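Local coordinates for Abbfa_003403 (Acinetobacter baumannii, PDB 4ZXH), which is a four-domain nonribosomal peptide synthetase whose condensation, adenylation, carrier and thioesterase domains probably select, load, couple and release amino-acid building blocks, at residues 635-640 with 765-770; 556-561 with 621-626. One frame throughout, in Å; residues are numbered along the deposited sequence.

Both contacts lie in the adenylation domain, and their centres are about 10 Å apart. Contact 2 closes before contact 1 opens along the chain. They meet through strands 621-627 and 635-640, antiparallel neighbours that follow each other in sequence. Probable hydrogen bonds from Ala-622 N to Ile-639 O and from Val-637 N to Met-625 O join them. Contact 2 ties this pair to strand 557-560 of a parallel sheet. Contact 1 lays strand 635-640 against the loop between strands 756-763 and 773-777. The turn between strands 621-627 and 635-640 carries the glycine-rich signature of adenylating enzymes, so both contacts frame a region that in relatives handles ATP.

Contact 1: residues 635-640 with 765-770; sequences KGVRIG and PTETTV
Val-637 spreads its two methyls over Thr-766 and Glu-767. Segment 765-770 begins with the Pro-Thr-Glu of the conserved Tyr-Gly-Pro-Thr-Glu motif of adenylation domains. Strand 635-640 follows the glycine-rich signature of the same domains. In relatives both motifs border the nucleotide pocket. No hydrogen bond crosses between the two segments, and the contact is mainly apolar. CG1 of Val-637 is anti to the backbone N (chi1 177°), which sets it 3.8 Å from Thr-766 O and beside the CA of Glu-767. The other methyl, CG2, meets the side chain of Glu-767 at CG, 4.1 Å away, and the two side chains cross at about a right angle. Thr-766 brings its methyl rather than its hydroxyl: CG2 sits 3.9 Å from Val-637 CB. Ile-639 continues the apolar face two residues along the strand. Its CD1 lies 3.7 Å from Thr-766 O, a carbonyl that accepts the backbone N of Thr-769 within its own loop, which includes the short 3-10 segment 766-767. Ile-639 is also covered by Ile-644 of helix 641-655. Lys-635 NZ comes within 4.2 Å of Glu-767 OE2, too far for a salt bridge, though the opposite charges probably attract. Glu-767 and Thr-769 have hydrogen-bond partners outside the two segments. Glu-767 OE2 is hydrogen-bonded to Tyr-823 OH. The hydroxyl of Thr-769 bonds to Gly-818 O. Toward strand 635-640, this same OG1 lies 3.8 Å from Ile-639 CD1 and equally near the CG2 branch of that isoleucine.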
ATOM      1  N   LYS A 635     -18.807 -34.929   1.208  1.00 52.41           N
ATOM      2  CA  LYS A 635     -17.966 -35.656   0.252  1.00 37.29           C
ATOM      3  C   LYS A 635     -17.033 -36.601   0.986  1.00 35.16           C
ATOM      4  O   LYS A 635     -16.210 -36.173   1.788  1.00 45.57           O
ATOM      5  CB  LYS A 635     -17.113 -34.706  -0.590  1.00 35.08           C
ATOM      6  CG  LYS A 635     -17.850 -33.695  -1.429  1.00 48.48           C
ATOM      7  CD  LYS A 635     -16.857 -32.938  -2.332  1.00 63.43           C
ATOM      8  CE  LYS A 635     -15.815 -32.124  -1.538  1.00 64.47           C
ATOM      9  NZ  LYS A 635     -14.971 -31.255  -2.421  1.00 58.52           N
ATOM     10  N   GLY A 636     -17.132 -37.885   0.713  1.00 26.81           N
ATOM     11  CA  GLY A 636     -16.276 -38.811   1.415  1.00 23.99           C
ATOM     12  C   GLY A 636     -15.109 -39.196   0.549  1.00 32.10           C
ATOM     13  O   GLY A 636     -15.297 -39.770  -0.516  1.00 39.20           O
ATOM     14  N   VAL A 637     -13.902 -38.890   1.006  1.00 29.36           N
ATOM     15  CA  VAL A 637     -12.717 -39.189   0.233  1.00 21.81           C
ATOM     16  C   VAL A 637     -12.204 -40.556   0.629  1.00 33.76           C
ATOM     17  O   VAL A 637     -11.784 -40.759   1.766  1.00 35.91           O
ATOM     18  CB  VAL A 637     -11.615 -38.122   0.447  1.00 30.02           C
ATOM     19  CG1 VAL A 637     -10.341 -38.486  -0.332  1.00 24.78           C
ATOM     20  CG2 VAL A 637     -12.117 -36.743   0.043  1.00 21.92           C
ATOM     21  N   ARG A 638     -12.252 -41.506  -0.299  1.00 32.44           N
ATOM     22  CA  ARG A 638     -11.812 -42.867  -0.005  1.00 27.71           C
ATOM     23  C   ARG A 638     -10.334 -43.014  -0.277  1.00 24.22           C
ATOM     24  O   ARG A 638      -9.880 -42.869  -1.407  1.00 27.15           O
ATOM     25  CB  ARG A 638     -12.593 -43.894  -0.828  1.00 33.86           C
ATOM     26  CG  ARG A 638     -14.025 -44.082  -0.388  1.00 32.33           C
ATOM     27  CD  ARG A 638     -14.801 -44.805  -1.462  1.00 33.92           C
ATOM     28  NE  ARG A 638     -14.581 -46.241  -1.475  1.00 42.89           N
ATOM     29  CZ  ARG A 638     -14.687 -47.004  -2.556  1.00 46.41           C
ATOM     30  NH1 ARG A 638     -14.958 -46.463  -3.738  1.00 43.71           N
ATOM     31  NH2 ARG A 638     -14.490 -48.311  -2.456  1.00 52.16           N
ATOM     32  N   ILE A 639      -9.586 -43.321   0.769  1.00 28.68           N
ATOM     33  CA  ILE A 639      -8.143 -43.424   0.670  1.00 24.46           C
ATOM     34  C   ILE A 639      -7.752 -44.881   0.803  1.00 33.62           C
ATOM     35  O   ILE A 639      -8.262 -45.592   1.690  1.00 36.96           O
ATOM     36  CB  ILE A 639      -7.449 -42.562   1.755  1.00 21.79           C
ATOM     37  CG1 ILE A 639      -7.806 -41.100   1.547  1.00 21.36           C
ATOM     38  CG2 ILE A 639      -5.938 -42.728   1.702  1.00 24.79           C
ATOM     39  CD1 ILE A 639      -7.291 -40.542   0.215  1.00 22.06           C
ATOM     40  N   GLY A 640      -6.875 -45.323  -0.101  1.00 36.47           N
ATOM     41  CA  GLY A 640      -6.389 -46.694  -0.140  1.00 24.12           C
ATOM     42  C   GLY A 640      -5.126 -46.846   0.680  1.00 31.95           C
ATOM     43  O   GLY A 640      -4.478 -45.862   1.044  1.00 34.82           O
ATOM     44  N   PRO A 765      -4.101 -31.507  -0.064  1.00 34.39           N
ATOM     45  CA  PRO A 765      -5.535 -31.734   0.094  1.00 23.07           C
ATOM     46  C   PRO A 765      -5.784 -33.152   0.565  1.00 31.54           C
ATOM     47  O   PRO A 765      -4.948 -34.013   0.304  1.00 33.39           O
ATOM     48  CB  PRO A 765      -6.080 -31.531  -1.319  1.00 26.59           C
ATOM     49  CG  PRO A 765      -4.939 -31.917  -2.197  1.00 33.88           C
ATOM     50  CD  PRO A 765      -3.700 -31.441  -1.481  1.00 32.93           C
ATOM     51  N   THR A 766      -6.912 -33.384   1.233  1.00 30.51           N
ATOM     52  CA  THR A 766      -7.310 -34.706   1.683  1.00 21.43           C
ATOM     53  C   THR A 766      -7.319 -35.713   0.517  1.00 34.65           C
ATOM     54  O   THR A 766      -7.064 -36.912   0.707  1.00 37.82           O
ATOM     55  CB  THR A 766      -8.717 -34.661   2.365  1.00 21.64           C
ATOM     56  OG1 THR A 766      -8.668 -33.855   3.554  1.00 21.66           O
ATOM     57  CG2 THR A 766      -9.200 -36.054   2.752  1.00 24.30           C
ATOM     58  N   GLU A 767      -7.583 -35.220  -0.691  1.00 32.54           N
ATOM     59  CA  GLU A 767      -7.689 -36.068  -1.880  1.00 27.19           C
ATOM     60  C   GLU A 767      -6.353 -36.640  -2.372  1.00 28.57           C
ATOM     61  O   GLU A 767      -6.342 -37.499  -3.251  1.00 30.82           O
ATOM     62  CB  GLU A 767      -8.352 -35.285  -3.021  1.00 26.23           C
ATOM     63  CG  GLU A 767      -9.847 -35.008  -2.835  1.00 33.02           C
ATOM     64  CD  GLU A 767     -10.145 -33.747  -2.013  1.00 38.22           C
ATOM     65  OE1 GLU A 767      -9.269 -33.322  -1.221  1.00 25.43           O
ATOM     66  OE2 GLU A 767     -11.265 -33.185  -2.160  1.00 44.10           O
ATOM     67  N   THR A 768      -5.231 -36.189  -1.826  1.00 23.71           N
ATOM     68  CA  THR A 768      -3.951 -36.759  -2.253  1.00 30.27           C
ATOM     69  C   THR A 768      -3.168 -37.286  -1.065  1.00 30.07           C
ATOM     70  O   THR A 768      -1.945 -37.460  -1.130  1.00 27.26           O
ATOM     71  CB  THR A 768      -3.080 -35.745  -3.045  1.00 37.73           C
ATOM     72  OG1 THR A 768      -2.928 -34.533  -2.298  1.00 47.53           O
ATOM     73  CG2 THR A 768      -3.728 -35.425  -4.379  1.00 35.64           C
ATOM     74  N   THR A 769      -3.913 -37.537   0.007  1.00 23.27           N
ATOM     75  CA  THR A 769      -3.465 -38.232   1.231  1.00 34.52           C
ATOM     76  C   THR A 769      -2.583 -37.409   2.174  1.00 38.69           C
ATOM     77  O   THR A 769      -1.358 -37.403   2.054  1.00 45.03           O
ATOM     78  CB  THR A 769      -2.733 -39.532   0.901  1.00 25.55           C
ATOM     79  OG1 THR A 769      -3.529 -40.290  -0.015  1.00 30.67           O
ATOM     80  CG2 THR A 769      -2.515 -40.352   2.156  1.00 27.00           C
ATOM     81  N   VAL A 770      -3.251 -36.749   3.125  1.00 39.71           N
ATOM     82  CA  VAL A 770      -2.651 -35.955   4.205  1.00 37.65           C
ATOM     83  C   VAL A 770      -1.791 -34.793   3.702  1.00 41.27           C
ATOM     84  O   VAL A 770      -2.282 -33.679   3.554  1.00 59.24           O
ATOM     85  CB  VAL A 770      -1.806 -36.823   5.159  1.00 37.72           C
ATOM     86  CG1 VAL A 770      -1.472 -36.014   6.393  1.00 41.49           C
ATOM     87  CG2 VAL A 770      -2.565 -38.094   5.565  1.00 22.78           C
TER

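Contact 2: residues 556-561 with 621-626; sequences AAYVPL and IAYVMY
A single parallel beta bridge joins two sheets of the adenylation domain here. Strand 557-560 edges a four-stranded parallel sheet, and strand 621-627 is an outer strand of a small three-stranded antiparallel sheet. Tyr-558 supplies both bonds: its N donates to Ala-622 O (3.3 Å), and its O accepts Val-624 N (3.1 Å, 162° at the hydrogen). Ala-622 O also receives Trp-552 NE1. Ala-622 and Tyr-623 form a classic beta bulge facing Ile-639. Tyr-558 and Tyr-623 both hold CG between the backbone N and the carbonyl carbon (chi1 65° in Tyr-558), so their side chains leave the strands side by side, pointing the same way. Tyr-623 CB makes a CH-pi contact over the centre of the Tyr-558 ring, 3.8 Å from the centroid. The two rings are oblique, with planes at 47°. On the side where Val-559 and Val-624 run together, Val-559 CG1 touches Tyr-626 CE1 at 3.8 Å. Tyr-626 OH is hydrogen-bonded to Asp-576 OD2 of helix 567-577. On the side of the two tyrosine rings, Pro-560 CG lies 3.8 Å from Met-625 SD, while Met-625 CE sits over one face of the Tyr-623 ring, toward its rim.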
ATOM      1  N   ALA A 556     -11.549 -53.828   7.159  1.00 23.63           N
ATOM      2  CA  ALA A 556     -12.539 -52.774   6.939  1.00 26.82           C
ATOM      3  C   ALA A 556     -11.898 -51.392   6.822  1.00 33.12           C
ATOM      4  O   ALA A 556     -10.689 -51.226   7.022  1.00 31.60           O
ATOM      5  CB  ALA A 556     -13.575 -52.775   8.055  1.00 31.69           C
ATOM      6  N   ALA A 557     -12.724 -50.411   6.466  1.00 34.35           N
ATOM      7  CA  ALA A 557     -12.322 -49.014   6.405  1.00 29.60           C
ATOM      8  C   ALA A 557     -13.134 -48.281   7.456  1.00 35.90           C
ATOM      9  O   ALA A 557     -14.285 -48.648   7.707  1.00 31.41           O
ATOM     10  CB  ALA A 557     -12.563 -48.431   5.041  1.00 21.52           C
ATOM     11  N   TYR A 558     -12.555 -47.266   8.093  1.00 24.79           N
ATOM     12  CA  TYR A 558     -13.331 -46.546   9.089  1.00 24.39           C
ATOM     13  C   TYR A 558     -13.807 -45.212   8.554  1.00 27.37           C
ATOM     14  O   TYR A 558     -13.203 -44.623   7.663  1.00 31.67           O
ATOM     15  CB  TYR A 558     -12.544 -46.361  10.387  1.00 21.32           C
ATOM     16  CG  TYR A 558     -11.323 -45.491  10.275  1.00 22.59           C
ATOM     17  CD1 TYR A 558     -10.100 -46.025   9.911  1.00 23.59           C
ATOM     18  CD2 TYR A 558     -11.395 -44.132  10.550  1.00 24.76           C
ATOM     19  CE1 TYR A 558      -8.979 -45.231   9.811  1.00 31.50           C
ATOM     20  CE2 TYR A 558     -10.281 -43.323  10.462  1.00 24.79           C
ATOM     21  CZ  TYR A 558      -9.074 -43.874  10.093  1.00 30.50           C
ATOM     22  OH  TYR A 558      -7.962 -43.066   9.999  1.00 23.65           O
ATOM     23  N   VAL A 559     -14.929 -44.766   9.097  1.00 32.63           N
ATOM     24  CA  VAL A 559     -15.477 -43.450   8.821  1.00 30.07           C
ATOM     25  C   VAL A 559     -15.507 -42.635  10.112  1.00 34.56           C
ATOM     26  O   VAL A 559     -16.274 -42.948  11.023  1.00 33.35           O
ATOM     27  CB  VAL A 559     -16.877 -43.567   8.253  1.00 22.68           C
ATOM     28  CG1 VAL A 559     -17.411 -42.200   7.865  1.00 21.58           C
ATOM     29  CG2 VAL A 559     -16.864 -44.523   7.073  1.00 22.75           C
ATOM     30  N   PRO A 560     -14.653 -41.605  10.210  1.00 34.50           N
ATOM     31  CA  PRO A 560     -14.557 -40.826  11.452  1.00 32.96           C
ATOM     32  C   PRO A 560     -15.838 -40.076  11.808  1.00 35.10           C
ATOM     33  O   PRO A 560     -16.278 -39.205  11.059  1.00 44.62           O
ATOM     34  CB  PRO A 560     -13.426 -39.837  11.156  1.00 27.76           C
ATOM     35  CG  PRO A 560     -12.630 -40.480  10.095  1.00 27.42           C
ATOM     36  CD  PRO A 560     -13.629 -41.201   9.235  1.00 27.90           C
ATOM     37  N   LEU A 561     -16.425 -40.416  12.950  1.00 33.55           N
ATOM     38  CA  LEU A 561     -17.532 -39.646  13.502  1.00 32.71           C
ATOM     39  C   LEU A 561     -17.118 -39.054  14.847  1.00 38.02           C
ATOM     40  O   LEU A 561     -17.370 -39.632  15.901  1.00 42.31           O
ATOM     41  CB  LEU A 561     -18.773 -40.519  13.649  1.00 29.34           C
ATOM     42  CG  LEU A 561     -19.220 -41.162  12.339  1.00 27.61           C
ATOM     43  CD1 LEU A 561     -19.988 -42.418  12.600  1.00 24.06           C
ATOM     44  CD2 LEU A 561     -20.050 -40.181  11.541  1.00 31.15           C
ATOM     45  N   ILE A 621      -9.386 -50.412   0.936  1.00 33.70           N
ATOM     46  CA  ILE A 621      -9.721 -49.062   1.377  1.00 39.01           C
ATOM     47  C   ILE A 621      -9.421 -48.873   2.869  1.00 40.70           C
ATOM     48  O   ILE A 621      -9.823 -49.693   3.704  1.00 39.75           O
ATOM     49  CB  ILE A 621     -11.214 -48.742   1.111  1.00 32.21           C
ATOM     50  CG1 ILE A 621     -11.573 -49.021  -0.344  1.00 33.37           C
ATOM     51  CG2 ILE A 621     -11.526 -47.302   1.418  1.00 30.15           C
ATOM     52  CD1 ILE A 621     -10.850 -48.131  -1.317  1.00 31.94           C
ATOM     53  N   ALA A 622      -8.720 -47.793   3.208  1.00 32.41           N
ATOM     54  CA  ALA A 622      -8.366 -47.566   4.605  1.00 35.58           C
ATOM     55  C   ALA A 622      -9.383 -46.698   5.354  1.00 29.87           C
ATOM     56  O   ALA A 622      -9.713 -46.980   6.503  1.00 27.55           O
ATOM     57  CB  ALA A 622      -7.006 -46.949   4.697  1.00 39.15           C
ATOM     58  N   TYR A 623      -9.867 -45.638   4.721  1.00 24.93           N
ATOM     59  CA  TYR A 623     -10.898 -44.844   5.353  1.00 26.31           C
ATOM     60  C   TYR A 623     -11.654 -43.991   4.362  1.00 22.90           C
ATOM     61  O   TYR A 623     -11.238 -43.829   3.218  1.00 25.57           O
ATOM     62  CB  TYR A 623     -10.301 -43.957   6.452  1.00 26.40           C
ATOM     63  CG  TYR A 623      -9.185 -43.028   6.016  1.00 30.26           C
ATOM     64  CD1 TYR A 623      -9.454 -41.872   5.278  1.00 35.23           C
ATOM     65  CD2 TYR A 623      -7.866 -43.268   6.389  1.00 25.83           C
ATOM     66  CE1 TYR A 623      -8.442 -41.006   4.902  1.00 27.50           C
ATOM     67  CE2 TYR A 623      -6.842 -42.396   6.006  1.00 25.22           C
ATOM     68  CZ  TYR A 623      -7.142 -41.278   5.267  1.00 25.63           C
ATOM     69  OH  TYR A 623      -6.151 -40.414   4.894  1.00 40.65           O
ATOM     70  N   VAL A 624     -12.778 -43.459   4.816  1.00 25.68           N
ATOM     71  CA  VAL A 624     -13.554 -42.495   4.056  1.00 28.76           C
ATOM     72  C   VAL A 624     -13.631 -41.249   4.904  1.00 29.57           C
ATOM     73  O   VAL A 624     -14.359 -41.212   5.889  1.00 36.61           O
ATOM     74  CB  VAL A 624     -14.970 -43.002   3.738  1.00 29.56           C
ATOM     75  CG1 VAL A 624     -15.679 -42.030   2.823  1.00 27.76           C
ATOM     76  CG2 VAL A 624     -14.906 -44.380   3.109  1.00 33.03           C
ATOM     77  N   MET A 625     -12.845 -40.247   4.543  1.00 27.00           N
ATOM     78  CA  MET A 625     -12.713 -39.036   5.338  1.00 26.24           C
ATOM     79  C   MET A 625     -13.624 -37.996   4.729  1.00 31.81           C
ATOM     80  O   MET A 625     -13.467 -37.633   3.561  1.00 40.02           O
ATOM     81  CB  MET A 625     -11.251 -38.553   5.350  1.00 33.21           C
ATOM     82  CG  MET A 625     -10.956 -37.387   6.281  1.00 30.34           C
ATOM     83  SD  MET A 625     -10.872 -37.868   8.019  1.00 30.52           S
ATOM     84  CE  MET A 625      -9.764 -39.290   7.948  1.00 19.75           C
ATOM     85  N   TYR A 626     -14.595 -37.534   5.498  1.00 35.81           N
ATOM     86  CA  TYR A 626     -15.539 -36.568   4.964  1.00 35.65           C
ATOM     87  C   TYR A 626     -14.990 -35.145   5.027  1.00 38.40           C
ATOM     88  O   TYR A 626     -14.240 -34.795   5.932  1.00 34.29           O
ATOM     89  CB  TYR A 626     -16.878 -36.708   5.689  1.00 28.18           C
ATOM     90  CG  TYR A 626     -17.632 -37.813   5.029  1.00 24.44           C
ATOM     91  CD1 TYR A 626     -17.348 -39.139   5.321  1.00 22.86           C
ATOM     92  CD2 TYR A 626     -18.551 -37.542   4.030  1.00 25.94           C
ATOM     93  CE1 TYR A 626     -18.002 -40.160   4.665  1.00 25.46           C
ATOM     94  CE2 TYR A 626     -19.212 -38.554   3.377  1.00 23.70           C
ATOM     95  CZ  TYR A 626     -18.929 -39.861   3.692  1.00 28.06           C
ATOM     96  OH  TYR A 626     -19.587 -40.870   3.037  1.00 35.77           O
TER